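Local atomic coordinates of pyrrolysyl-tRNA synthetase (Desulfitobacterium hafniense, PDB entry 3DSQ), a protein that probably attaches pyrrolysine to its cognate tRNA at the expense of ATP, working as a homodimeric class II aminoacyl-tRNA synthetase. Residues E208-S213 and D222-D227; D193-V198 and V251-G256; Y19-E24 and G48-L53; S12-V17 and L40-A45. All coordinates share one frame; numbering follows the deposited sequence.

Contact 1 (E208-S213 and D222-D227)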
loop_
_atom_site.group_PDB
_atom_site.type_symbol
_atom_site.label_atom_id
_atom_site.label_comp_id
_atom_site.label_asym_id
_atom_site.label_seq_id
_atom_site.Cartn_x
_atom_site.Cartn_y
_atom_site.Cartn_z
ATOM N N GLU B 208 3.975 -24.386 -13.167
ATOM C CA GLU B 208 5.236 -25.039 -13.498
ATOM C C GLU B 208 6.420 -24.108 -13.235
ATOM O O GLU B 208 6.292 -22.884 -13.284
ATOM C CB GLU B 208 5.236 -25.477 -14.969
ATOM C CG GLU B 208 5.225 -24.329 -15.970
ATOM C CD GLU B 208 5.280 -24.809 -17.412
ATOM O OE1 GLU B 208 6.184 -25.611 -17.738
ATOM O OE2 GLU B 208 4.425 -24.379 -18.218
ATOM N N LEU B 209 7.575 -24.698 -12.956
ATOM C CA LEU B 209 8.779 -23.929 -12.683
ATOM C C LEU B 209 9.697 -23.963 -13.899
ATOM O O LEU B 209 10.122 -25.027 -14.338
ATOM C CB LEU B 209 9.488 -24.514 -11.462
ATOM C CG LEU B 209 8.556 -24.699 -10.260
ATOM C CD1 LEU B 209 9.276 -25.446 -9.153
ATOM C CD2 LEU B 209 8.074 -23.344 -9.771
ATOM N N VAL B 210 9.995 -22.792 -14.446
ATOM C CA VAL B 210 10.854 -22.701 -15.617
ATOM C C VAL B 210 12.205 -22.097 -15.265
ATOM O O VAL B 210 12.294 -20.925 -14.910
ATOM C CB VAL B 210 10.196 -21.845 -16.714
ATOM C CG1 VAL B 210 11.124 -21.724 -17.911
ATOM C CG2 VAL B 210 8.874 -22.469 -17.126
ATOM N N THR B 211 13.257 -22.903 -15.375
ATOM C CA THR B 211 14.605 -22.440 -15.064
ATOM C C THR B 211 15.413 -22.129 -16.321
ATOM O O THR B 211 15.416 -22.898 -17.281
ATOM C CB THR B 211 15.376 -23.483 -14.239
ATOM O OG1 THR B 211 15.654 -24.625 -15.057
ATOM C CG2 THR B 211 14.556 -23.916 -13.037
ATOM N N GLU B 212 16.092 -20.987 -16.298
ATOM C CA GLU B 212 16.922 -20.536 -17.408
ATOM C C GLU B 212 18.209 -20.005 -16.787
ATOM O O GLU B 212 18.258 -19.739 -15.585
ATOM C CB GLU B 212 16.222 -19.412 -18.178
ATOM C CG GLU B 212 14.801 -19.742 -18.629
ATOM C CD GLU B 212 14.754 -20.704 -19.802
ATOM O OE1 GLU B 212 15.341 -21.802 -19.700
ATOM O OE2 GLU B 212 14.125 -20.361 -20.827
ATOM N N SER B 213 19.251 -19.859 -17.592
ATOM C CA SER B 213 20.518 -19.352 -17.081
ATOM C C SER B 213 21.488 -19.079 -18.212
ATOM O O SER B 213 21.922 -20.005 -18.897
ATOM C CB SER B 213 21.139 -20.352 -16.103
ATOM O OG SER B 213 21.350 -21.610 -16.718
ATOM N N ASP B 222 11.503 -18.926 -13.468
ATOM C CA ASP B 222 10.231 -18.282 -13.770
ATOM C C ASP B 222 9.047 -19.203 -13.520
ATOM O O ASP B 222 8.882 -20.209 -14.209
ATOM C CB ASP B 222 10.221 -17.817 -15.227
ATOM C CG ASP B 222 11.240 -16.725 -15.492
ATOM O OD1 ASP B 222 11.452 -16.373 -16.671
ATOM O OD2 ASP B 222 11.829 -16.209 -14.518
ATOM N N VAL B 223 8.227 -18.857 -12.530
ATOM C CA VAL B 223 7.051 -19.654 -12.198
ATOM C C VAL B 223 5.923 -19.313 -13.169
ATOM O O VAL B 223 5.688 -18.141 -13.473
ATOM C CB VAL B 223 6.575 -19.380 -10.758
ATOM C CG1 VAL B 223 5.456 -20.339 -10.396
ATOM C CG2 VAL B 223 7.738 -19.526 -9.788
ATOM N N MET B 224 5.225 -20.337 -13.660
ATOM C CA MET B 224 4.147 -20.110 -14.616
ATOM C C MET B 224 3.041 -21.158 -14.637
ATOM O O MET B 224 3.195 -22.273 -14.150
ATOM C CB MET B 224 4.717 -20.017 -16.030
ATOM C CG MET B 224 5.946 -19.143 -16.172
ATOM S SD MET B 224 6.272 -18.794 -17.888
ATOM C CE MET B 224 6.652 -20.428 -18.484
ATOM N N LYS B 225 1.918 -20.770 -15.227
ATOM C CA LYS B 225 0.771 -21.648 -15.390
ATOM C C LYS B 225 0.571 -21.609 -16.896
ATOM O O LYS B 225 0.135 -20.594 -17.443
ATOM C CB LYS B 225 -0.456 -21.081 -14.672
ATOM C CG LYS B 225 -1.667 -22.005 -14.682
ATOM C CD LYS B 225 -2.845 -21.366 -13.966
ATOM C CE LYS B 225 -4.089 -22.248 -14.036
ATOM N NZ LYS B 225 -5.249 -21.626 -13.338
ATOM N N GLY B 226 0.909 -22.703 -17.571
ATOM C CA GLY B 226 0.787 -22.722 -19.016
ATOM C C GLY B 226 1.721 -21.656 -19.563
ATOM O O GLY B 226 2.878 -21.579 -19.151
ATOM N N ASP B 227 1.224 -20.826 -20.476
ATOM C CA ASP B 227 2.023 -19.755 -21.067
ATOM C C ASP B 227 1.835 -18.482 -20.235
ATOM O O ASP B 227 1.988 -17.366 -20.728
ATOM C CB ASP B 227 1.573 -19.518 -22.518
ATOM C CG ASP B 227 2.465 -18.529 -23.264
ATOM O OD1 ASP B 227 2.412 -17.317 -22.963
ATOM O OD2 ASP B 227 3.223 -18.967 -24.159
#
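Glu208, Leu209 and Val210 pair with Met224, Val223 and Asp222 as the two arms of an antiparallel beta hairpin, whose short strand axes run at 143° to each other. Backbone bonds do most of the joining. Val210 and Asp222 form a hydrogen-bonded pair, with Val210 N to Asp222 O at 2.8 Å, and the Glu208–Met224 pair repeats the pattern through Met224 N to Glu208 O, also 2.8 Å. The return bond from Glu208 N to Met224 O is modelled so short that its exact length is doubtful. Between them lies the non-hydrogen-bonded pair Leu209–Val223, where Val223 CA leans a C-H toward Glu208 O.

Apolar contacts occupy both faces. Leu209 and Val223 run side by side, CD2 of Leu209 lying 3.8 Å from CG2 of Val223. On the other face Met224, bent at chi3 (-65°), crosses Val210 obliquely; its CE and Val210 CG2 are modelled closer than usual, so the methyl's placing is doubtful.

Strand 208-213 is the outermost strand at this end of the mixed sheet within the chain. Strand 228-236 continues the sheet beyond 219-225 through backbone bonds at Val223, while helix 187-201 covers the Leu209–Val223 face with Glu192, Ala195 and Leu199.

Contact 2 (D193-V198 and V251-G256)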
loop_
_atom_site.group_PDB
_atom_site.type_symbol
_atom_site.label_atom_id
_atom_site.label_comp_id
_atom_site.label_asym_id
_atom_site.label_seq_id
_atom_site.Cartn_x
_atom_site.Cartn_y
_atom_site.Cartn_z
ATOM N N ASP B 193 10.543 -23.823 -2.806
ATOM C CA ASP B 193 9.819 -23.711 -1.545
ATOM C C ASP B 193 9.009 -22.419 -1.506
ATOM O O ASP B 193 7.809 -22.433 -1.227
ATOM C CB ASP B 193 10.785 -23.714 -0.358
ATOM C CG ASP B 193 11.582 -25.002 -0.244
ATOM O OD1 ASP B 193 11.024 -26.088 -0.538
ATOM O OD2 ASP B 193 12.764 -24.924 0.163
ATOM N N MET B 194 9.679 -21.304 -1.775
ATOM C CA MET B 194 9.036 -19.996 -1.770
ATOM C C MET B 194 7.844 -19.964 -2.714
ATOM O O MET B 194 6.764 -19.528 -2.340
ATOM C CB MET B 194 10.038 -18.919 -2.182
ATOM C CG MET B 194 11.291 -18.898 -1.332
ATOM S SD MET B 194 12.401 -17.567 -1.817
ATOM C CE MET B 194 12.487 -16.657 -0.310
ATOM N N ALA B 195 8.047 -20.419 -3.943
ATOM C CA ALA B 195 6.975 -20.441 -4.929
ATOM C C ALA B 195 5.773 -21.218 -4.387
ATOM O O ALA B 195 4.634 -20.737 -4.413
ATOM C CB ALA B 195 7.469 -21.076 -6.207
ATOM N N ARG B 196 6.038 -22.420 -3.886
ATOM C CA ARG B 196 4.989 -23.267 -3.338
ATOM C C ARG B 196 4.266 -22.620 -2.166
ATOM O O ARG B 196 3.037 -22.621 -2.129
ATOM C CB ARG B 196 5.577 -24.622 -2.929
ATOM C CG ARG B 196 6.054 -25.443 -4.119
ATOM C CD ARG B 196 6.844 -26.663 -3.684
ATOM N NE ARG B 196 7.236 -27.492 -4.819
ATOM C CZ ARG B 196 8.185 -28.422 -4.775
ATOM N NH1 ARG B 196 8.846 -28.645 -3.648
ATOM N NH2 ARG B 196 8.475 -29.127 -5.859
ATOM N N TRP B 197 5.015 -22.065 -1.217
ATOM C CA TRP B 197 4.399 -21.411 -0.064
ATOM C C TRP B 197 3.442 -20.319 -0.523
ATOM O O TRP B 197 2.311 -20.218 -0.045
ATOM C CB TRP B 197 5.449 -20.760 0.844
ATOM C CG TRP B 197 6.290 -21.707 1.640
ATOM C CD1 TRP B 197 5.871 -22.835 2.293
ATOM C CD2 TRP B 197 7.693 -21.583 1.914
ATOM N NE1 TRP B 197 6.924 -23.417 2.955
ATOM C CE2 TRP B 197 8.054 -22.672 2.740
ATOM C CE3 TRP B 197 8.679 -20.656 1.542
ATOM C CZ2 TRP B 197 9.362 -22.862 3.201
ATOM C CZ3 TRP B 197 9.981 -20.845 2.001
ATOM C CH2 TRP B 197 10.308 -21.943 2.823
ATOM N N VAL B 198 3.921 -19.498 -1.450
ATOM C CA VAL B 198 3.142 -18.392 -1.981
ATOM C C VAL B 198 1.940 -18.833 -2.811
ATOM O O VAL B 198 0.804 -18.423 -2.548
ATOM C CB VAL B 198 4.035 -17.464 -2.838
ATOM C CG1 VAL B 198 3.185 -16.393 -3.508
ATOM C CG2 VAL B 198 5.093 -16.814 -1.957
ATOM N N VAL B 251 18.474 -15.915 -2.568
ATOM C CA VAL B 251 17.413 -16.208 -3.514
ATOM C C VAL B 251 16.311 -15.200 -3.274
ATOM O O VAL B 251 16.101 -14.749 -2.152
ATOM C CB VAL B 251 16.840 -17.635 -3.347
ATOM C CG1 VAL B 251 17.912 -18.666 -3.708
ATOM C CG2 VAL B 251 16.331 -17.837 -1.927
ATOM N N GLY B 252 15.623 -14.834 -4.346
ATOM C CA GLY B 252 14.539 -13.886 -4.235
ATOM C C GLY B 252 13.516 -14.201 -5.302
ATOM O O GLY B 252 13.865 -14.544 -6.432
ATOM N N LEU B 253 12.247 -14.080 -4.941
ATOM C CA LEU B 253 11.171 -14.362 -5.870
ATOM C C LEU B 253 10.196 -13.199 -5.809
ATOM O O LEU B 253 9.832 -12.750 -4.720
ATOM C CB LEU B 253 10.478 -15.669 -5.464
ATOM C CG LEU B 253 9.502 -16.351 -6.423
ATOM C CD1 LEU B 253 10.199 -16.722 -7.721
ATOM C CD2 LEU B 253 8.942 -17.611 -5.748
ATOM N N GLY B 254 9.788 -12.705 -6.975
ATOM C CA GLY B 254 8.846 -11.604 -7.015
ATOM C C GLY B 254 7.563 -11.912 -7.762
ATOM O O GLY B 254 7.594 -12.500 -8.839
ATOM N N PHE B 255 6.431 -11.496 -7.195
ATOM C CA PHE B 255 5.123 -11.723 -7.805
ATOM C C PHE B 255 4.335 -10.430 -8.039
ATOM O O PHE B 255 4.449 -9.467 -7.283
ATOM C CB PHE B 255 4.231 -12.606 -6.910
ATOM C CG PHE B 255 4.823 -13.943 -6.541
ATOM C CD1 PHE B 255 5.958 -14.030 -5.738
ATOM C CD2 PHE B 255 4.186 -15.124 -6.928
ATOM C CE1 PHE B 255 6.444 -15.274 -5.315
ATOM C CE2 PHE B 255 4.666 -16.373 -6.510
ATOM C CZ PHE B 255 5.797 -16.441 -5.699
ATOM N N GLY B 256 3.524 -10.430 -9.090
ATOM C CA GLY B 256 2.641 -9.308 -9.361
ATOM C C GLY B 256 1.306 -9.814 -8.829
ATOM O O GLY B 256 0.760 -10.746 -9.387
#
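Met194 gives up the most surface here, reaching from helix 187-201 to strand 250-256 at two points: its CB lies 4.0 Å from CD2 of Leu253, and its sulphur SD meets CG2 of Val251 at 3.9 Å as the two side chains cross. The extended CB-CG-SD part of the chain is what lets one residue span both strand positions.

Leu253 is the next residue of the strand to face the helix. With CG anti to the backbone N (chi1 -167°), it drops its CD2 branch onto the helix backbone, 3.5 Å from Ala195 N, and beside the Ala195 methyl. The small alanine side chain probably allows this close approach. Val251, Leu253 and Phe255 alternate with Gly252, Gly254 and Gly256, a pattern that, with the helix starting just after Gly256, matches motif 3 of class II synthetases. The hydrophobic residues thus face helix 187-201, whereas the glycines leave the other face without side chains, the side that in relatives borders the ATP site.

Phe255 completes the row. Val198 CG1 sits over one face of its ring, 3.6 Å from the centroid and 23° off the normal, a CH-pi contact, while Ala195 CA approaches the ring edge at CZ. Leu175 and Leu177 of the adjoining strand 171-180 also touch Val198, and Leu177 meets Met194 and Leu253 as well.

Contact 3 (Y19-E24 and G48-L53)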
loop_
_atom_site.group_PDB
_atom_site.type_symbol
_atom_site.label_atom_id
_atom_site.label_comp_id
_atom_site.label_asym_id
_atom_site.label_seq_id
_atom_site.Cartn_x
_atom_site.Cartn_y
_atom_site.Cartn_z
ATOM N N TYR B 19 -17.185 -4.654 -27.092
ATOM C CA TYR B 19 -16.156 -5.604 -26.703
ATOM C C TYR B 19 -15.501 -5.169 -25.382
ATOM O O TYR B 19 -15.328 -5.979 -24.463
ATOM C CB TYR B 19 -15.111 -5.688 -27.810
ATOM C CG TYR B 19 -14.014 -6.698 -27.580
ATOM C CD1 TYR B 19 -14.180 -8.040 -27.940
ATOM C CD2 TYR B 19 -12.798 -6.312 -27.011
ATOM C CE1 TYR B 19 -13.154 -8.974 -27.741
ATOM C CE2 TYR B 19 -11.770 -7.234 -26.806
ATOM C CZ TYR B 19 -11.953 -8.558 -27.176
ATOM O OH TYR B 19 -10.923 -9.454 -26.997
ATOM N N GLN B 20 -15.144 -3.890 -25.287
ATOM C CA GLN B 20 -14.513 -3.367 -24.081
ATOM C C GLN B 20 -15.438 -3.468 -22.867
ATOM O O GLN B 20 -14.994 -3.768 -21.763
ATOM C CB GLN B 20 -14.109 -1.897 -24.263
ATOM C CG GLN B 20 -13.425 -1.322 -23.027
ATOM C CD GLN B 20 -13.163 0.180 -23.110
ATOM O OE1 GLN B 20 -14.094 0.994 -23.118
ATOM N NE2 GLN B 20 -11.888 0.549 -23.163
ATOM N N ARG B 21 -16.714 -3.178 -23.079
ATOM C CA ARG B 21 -17.708 -3.238 -22.019
ATOM C C ARG B 21 -17.829 -4.678 -21.490
ATOM O O ARG B 21 -17.803 -4.918 -20.285
ATOM C CB ARG B 21 -19.056 -2.735 -22.560
ATOM C CG ARG B 21 -20.215 -2.768 -21.564
ATOM C CD ARG B 21 -19.854 -2.124 -20.240
ATOM N NE ARG B 21 -21.019 -1.945 -19.378
ATOM C CZ ARG B 21 -20.969 -1.474 -18.135
ATOM N NH1 ARG B 21 -19.807 -1.133 -17.594
ATOM N NH2 ARG B 21 -22.086 -1.331 -17.439
ATOM N N LEU B 22 -17.941 -5.630 -22.403
ATOM C CA LEU B 22 -18.053 -7.029 -22.029
ATOM C C LEU B 22 -16.805 -7.480 -21.282
ATOM O O LEU B 22 -16.879 -8.333 -20.389
ATOM C CB LEU B 22 -18.273 -7.891 -23.276
ATOM C CG LEU B 22 -19.589 -7.610 -24.018
ATOM C CD1 LEU B 22 -19.686 -8.510 -25.235
ATOM C CD2 LEU B 22 -20.793 -7.837 -23.090
ATOM N N LYS B 23 -15.658 -6.901 -21.635
ATOM C CA LYS B 23 -14.412 -7.264 -20.968
ATOM C C LYS B 23 -14.385 -6.724 -19.546
ATOM O O LYS B 23 -13.971 -7.423 -18.627
ATOM C CB LYS B 23 -13.196 -6.740 -21.742
ATOM C CG LYS B 23 -12.327 -7.836 -22.334
ATOM C CD LYS B 23 -10.900 -7.353 -22.606
ATOM C CE LYS B 23 -10.038 -8.478 -23.169
ATOM N NZ LYS B 23 -8.611 -8.060 -23.351
ATOM N N GLU B 24 -14.827 -5.483 -19.363
ATOM C CA GLU B 24 -14.860 -4.873 -18.035
ATOM C C GLU B 24 -15.784 -5.666 -17.114
ATOM O O GLU B 24 -15.599 -5.682 -15.890
ATOM C CB GLU B 24 -15.412 -3.455 -18.081
ATOM C CG GLU B 24 -14.774 -2.512 -19.075
ATOM C CD GLU B 24 -15.381 -1.128 -18.970
ATOM O OE1 GLU B 24 -16.619 -1.030 -18.835
ATOM O OE2 GLU B 24 -14.623 -0.142 -19.025
ATOM N N GLY B 48 -28.474 -8.105 -23.836
ATOM C CA GLY B 48 -28.840 -9.237 -23.000
ATOM C C GLY B 48 -27.676 -9.792 -22.205
ATOM O O GLY B 48 -27.817 -10.087 -21.016
ATOM N N ILE B 49 -26.525 -9.939 -22.857
ATOM C CA ILE B 49 -25.339 -10.451 -22.182
ATOM C C ILE B 49 -24.853 -9.447 -21.138
ATOM O O ILE B 49 -24.539 -9.820 -20.007
ATOM C CB ILE B 49 -24.209 -10.748 -23.190
ATOM C CG1 ILE B 49 -24.637 -11.897 -24.113
ATOM C CG2 ILE B 49 -22.914 -11.085 -22.453
ATOM C CD1 ILE B 49 -23.632 -12.213 -25.202
ATOM N N GLU B 50 -24.793 -8.172 -21.510
ATOM C CA GLU B 50 -24.356 -7.157 -20.561
ATOM C C GLU B 50 -25.232 -7.246 -19.312
ATOM O O GLU B 50 -24.733 -7.296 -18.188
ATOM C CB GLU B 50 -24.480 -5.760 -21.166
ATOM C CG GLU B 50 -24.156 -4.652 -20.177
ATOM C CD GLU B 50 -24.466 -3.266 -20.721
ATOM O OE1 GLU B 50 -25.569 -3.091 -21.275
ATOM O OE2 GLU B 50 -23.620 -2.359 -20.580
ATOM N N HIS B 51 -26.543 -7.267 -19.530
ATOM C CA HIS B 51 -27.526 -7.341 -18.456
ATOM C C HIS B 51 -27.211 -8.439 -17.446
ATOM O O HIS B 51 -27.261 -8.210 -16.243
ATOM C CB HIS B 51 -28.919 -7.584 -19.036
ATOM C CG HIS B 51 -29.994 -7.647 -17.998
ATOM N ND1 HIS B 51 -30.470 -6.523 -17.351
ATOM C CD2 HIS B 51 -30.655 -8.700 -17.460
ATOM C CE1 HIS B 51 -31.376 -6.883 -16.461
ATOM N NE2 HIS B 51 -31.507 -8.197 -16.506
ATOM N N GLN B 52 -26.908 -9.632 -17.948
ATOM C CA GLN B 52 -26.571 -10.775 -17.111
ATOM C C GLN B 52 -25.241 -10.554 -16.389
ATOM O O GLN B 52 -25.081 -10.950 -15.233
ATOM C CB GLN B 52 -26.480 -12.042 -17.966
ATOM C CG GLN B 52 -25.950 -13.275 -17.223
ATOM C CD GLN B 52 -26.879 -13.749 -16.113
ATOM O OE1 GLN B 52 -28.043 -14.071 -16.359
ATOM N NE2 GLN B 52 -26.368 -13.795 -14.883
ATOM N N LEU B 53 -24.279 -9.932 -17.070
ATOM C CA LEU B 53 -22.983 -9.689 -16.440
ATOM C C LEU B 53 -23.112 -8.649 -15.337
ATOM O O LEU B 53 -22.491 -8.767 -14.280
ATOM C CB LEU B 53 -21.943 -9.239 -17.477
ATOM C CG LEU B 53 -21.620 -10.272 -18.564
ATOM C CD1 LEU B 53 -20.589 -9.707 -19.550
ATOM C CD2 LEU B 53 -21.107 -11.545 -17.910
#
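The guanidinium of Arg21 meets Glu50 at its edge, not over a face: OE2 lies only 6° out of the guanidinium plane, and Glu24 OE1 approaches at another part of the same edge. The carboxylate of Glu50 is turned almost square to the guanidinium, with 88° between the planes, and offers the anti lone pair of OE2 to NE. That bond is 2.9 Å from Arg21 NE to Glu50 OE2 and nearly straight. A bend at chi2 (50°) directs the arginine chain across the extended glutamate at about a right angle.

Beside this polar pair, the helices 16-24 and 39-68 run roughly parallel, their short axes 10.2 Å apart. Leu22 fills the interface with its CD2 methyl, which touches CG2 of Ile49 at 3.9 Å and CD1 of Leu53 at 4.0 Å, contacts one helical turn apart. Leu32 and Phe46 close in on the same leucine.

Arg21 NH1 reaches Glu24 OE1 weakly, at 3.4 Å, and also bonds Asn286 near the C-terminus. A leucine in place of Arg21 would probably leave Glu50 without its cationic mate across the helices and Asn286 without this donor. One positive charge shared between two carboxylates is likely to keep both glutamates ionised; the salt-bridge network joins the two helices, and the hydrogen bond to Asn286 ties it to the C-terminal end.

Contact 4 (S12-V17 and L40-A45)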
loop_
_atom_site.group_PDB
_atom_site.type_symbol
_atom_site.label_atom_id
_atom_site.label_comp_id
_atom_site.label_asym_id
_atom_site.label_seq_id
_atom_site.Cartn_x
_atom_site.Cartn_y
_atom_site.Cartn_z
ATOM N N SER B 12 -21.059 -10.342 -38.315
ATOM C CA SER B 12 -21.126 -9.121 -37.514
ATOM C C SER B 12 -20.674 -9.368 -36.077
ATOM O O SER B 12 -21.337 -10.083 -35.321
ATOM C CB SER B 12 -22.550 -8.554 -37.505
ATOM O OG SER B 12 -22.942 -8.146 -38.801
ATOM N N PHE B 13 -19.547 -8.761 -35.705
ATOM C CA PHE B 13 -19.000 -8.927 -34.363
ATOM C C PHE B 13 -19.186 -7.689 -33.499
ATOM O O PHE B 13 -19.717 -6.685 -33.961
ATOM C CB PHE B 13 -17.516 -9.299 -34.443
ATOM C CG PHE B 13 -17.253 -10.530 -35.257
ATOM C CD1 PHE B 13 -17.081 -10.445 -36.637
ATOM C CD2 PHE B 13 -17.217 -11.785 -34.651
ATOM C CE1 PHE B 13 -16.878 -11.592 -37.404
ATOM C CE2 PHE B 13 -17.015 -12.939 -35.408
ATOM C CZ PHE B 13 -16.846 -12.843 -36.787
ATOM N N TRP B 14 -18.762 -7.771 -32.241
ATOM C CA TRP B 14 -18.894 -6.654 -31.308
ATOM C C TRP B 14 -18.141 -5.432 -31.827
ATOM O O TRP B 14 -17.120 -5.571 -32.502
ATOM C CB TRP B 14 -18.288 -6.997 -29.938
ATOM C CG TRP B 14 -18.857 -8.192 -29.253
ATOM C CD1 TRP B 14 -18.157 -9.218 -28.688
ATOM C CD2 TRP B 14 -20.239 -8.481 -29.034
ATOM N NE1 TRP B 14 -19.016 -10.132 -28.128
ATOM C CE2 TRP B 14 -20.302 -9.703 -28.325
ATOM C CE3 TRP B 14 -21.432 -7.824 -29.364
ATOM C CZ2 TRP B 14 -21.517 -10.287 -27.937
ATOM C CZ3 TRP B 14 -22.640 -8.397 -28.980
ATOM C CH2 TRP B 14 -22.672 -9.624 -28.270
ATOM N N THR B 15 -18.660 -4.244 -31.518
ATOM C CA THR B 15 -17.973 -3.017 -31.887
ATOM C C THR B 15 -16.924 -2.936 -30.787
ATOM O O THR B 15 -17.103 -3.534 -29.716
ATOM C CB THR B 15 -18.876 -1.786 -31.776
ATOM O OG1 THR B 15 -19.355 -1.667 -30.430
ATOM C CG2 THR B 15 -20.052 -1.882 -32.755
ATOM N N LYS B 16 -15.840 -2.211 -31.033
ATOM C CA LYS B 16 -14.779 -2.088 -30.047
ATOM C C LYS B 16 -15.323 -1.674 -28.685
ATOM O O LYS B 16 -14.845 -2.155 -27.652
ATOM C CB LYS B 16 -13.725 -1.076 -30.520
ATOM C CG LYS B 16 -12.547 -0.878 -29.560
ATOM C CD LYS B 16 -11.769 -2.177 -29.329
ATOM C CE LYS B 16 -10.573 -1.972 -28.391
ATOM N NZ LYS B 16 -10.927 -1.097 -27.230
ATOM N N VAL B 17 -16.322 -0.793 -28.671
ATOM C CA VAL B 17 -16.884 -0.340 -27.408
ATOM C C VAL B 17 -17.708 -1.430 -26.691
ATOM O O VAL B 17 -17.713 -1.502 -25.462
ATOM C CB VAL B 17 -17.746 0.920 -27.603
ATOM C CG1 VAL B 17 -19.074 0.565 -28.251
ATOM C CG2 VAL B 17 -17.943 1.611 -26.268
ATOM N N LEU B 40 -28.125 -5.221 -35.774
ATOM C CA LEU B 40 -29.252 -5.113 -34.853
ATOM C C LEU B 40 -29.341 -6.344 -33.961
ATOM O O LEU B 40 -29.548 -6.231 -32.756
ATOM C CB LEU B 40 -30.561 -4.907 -35.627
ATOM C CG LEU B 40 -30.670 -3.557 -36.350
ATOM C CD1 LEU B 40 -31.942 -3.495 -37.186
ATOM C CD2 LEU B 40 -30.657 -2.431 -35.321
ATOM N N SER B 41 -29.166 -7.520 -34.550
ATOM C CA SER B 41 -29.220 -8.755 -33.776
ATOM C C SER B 41 -28.067 -8.769 -32.774
ATOM O O SER B 41 -28.214 -9.237 -31.646
ATOM C CB SER B 41 -29.117 -9.963 -34.705
ATOM O OG SER B 41 -30.131 -9.921 -35.692
ATOM N N ARG B 42 -26.919 -8.246 -33.190
ATOM C CA ARG B 42 -25.749 -8.194 -32.322
ATOM C C ARG B 42 -25.965 -7.203 -31.189
ATOM O O ARG B 42 -25.685 -7.504 -30.028
ATOM C CB ARG B 42 -24.507 -7.820 -33.137
ATOM C CG ARG B 42 -23.395 -7.176 -32.333
ATOM C CD ARG B 42 -23.317 -5.708 -32.690
ATOM N NE ARG B 42 -22.227 -5.458 -33.627
ATOM C CZ ARG B 42 -22.124 -4.376 -34.392
ATOM N NH1 ARG B 42 -23.050 -3.432 -34.351
ATOM N NH2 ARG B 42 -21.075 -4.241 -35.190
ATOM N N ASP B 43 -26.464 -6.019 -31.524
ATOM C CA ASP B 43 -26.724 -5.008 -30.511
ATOM C C ASP B 43 -27.717 -5.593 -29.501
ATOM O O ASP B 43 -27.562 -5.426 -28.289
ATOM C CB ASP B 43 -27.294 -3.743 -31.159
ATOM C CG ASP B 43 -26.272 -3.020 -32.040
ATOM O OD1 ASP B 43 -25.150 -3.539 -32.212
ATOM O OD2 ASP B 43 -26.588 -1.928 -32.566
ATOM N N ARG B 44 -28.732 -6.285 -30.007
ATOM C CA ARG B 44 -29.736 -6.901 -29.146
ATOM C C ARG B 44 -29.076 -7.913 -28.211
ATOM O O ARG B 44 -29.306 -7.909 -27.006
ATOM C CB ARG B 44 -30.794 -7.609 -29.993
ATOM C CG ARG B 44 -31.665 -8.568 -29.205
ATOM C CD ARG B 44 -32.272 -9.605 -30.131
ATOM N NE ARG B 44 -33.403 -9.071 -30.871
ATOM C CZ ARG B 44 -33.883 -9.603 -31.988
ATOM N NH1 ARG B 44 -33.320 -10.690 -32.502
ATOM N NH2 ARG B 44 -34.936 -9.051 -32.584
ATOM N N ALA B 45 -28.259 -8.786 -28.777
ATOM C CA ALA B 45 -27.574 -9.784 -27.979
ATOM C C ALA B 45 -26.695 -9.123 -26.930
ATOM O O ALA B 45 -26.665 -9.549 -25.774
ATOM C CB ALA B 45 -26.737 -10.665 -28.871
#
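The backbone of Ser12 to Thr15 passes helix 39-68 in extended form, Ser12 and Arg42 bringing their CA atoms within 7.0 Å, before helix 16-24 begins. Thr15 is the N-cap of that helix, and with Gln18 it makes a capping box. Bends at chi2 (-108°) and chi3 (-101°) bring the guanidinium of Arg42 round to hold the extended part: NE and NH2 both donate to Phe13 O, at 2.8 and 3.1 Å, side-on. The Thr15 methyl CG2 lies over one face of the guanidinium, and Asp43 OD1 takes NH1 in a salt bridge, fixing its rotation. An alanine in place of Arg42 would leave Phe13 O without these two donors and is likely to open a gap beside Trp14.

The indole of Trp14, its NE1 bonded to Gln31 O, slides past the arginine chain. Arg42 CG packs against CE3 of Trp14 at 3.6 Å. At the ring edge, Trp14 CZ3 meets Arg42 O at 3.3 Å, and CH2 of the same ring reaches Ala45 CB at 4.2 Å.

In the fold
The four contacts fall into two separate clusters. Contacts 4 and 3 come first, interleaved along the sequence with centres 11 Å apart; both use helices 16-24 and 39-68, and Trp14 of one packs on Leu22 and Ile49 of the other. Contacts 1 and 2 follow, contact 1 nested within the loop that contact 2 closes. Their centres are 12 Å apart, and they join at Val223, Ala195 and Leu253, where helix 187-201 lies against one sheet of the class II core. The groups lie apart, nearest atoms of contacts 2 and 4 about 23 Å away, consistent with an N-terminal helical part set beside the class II core and still touching C-terminal residues.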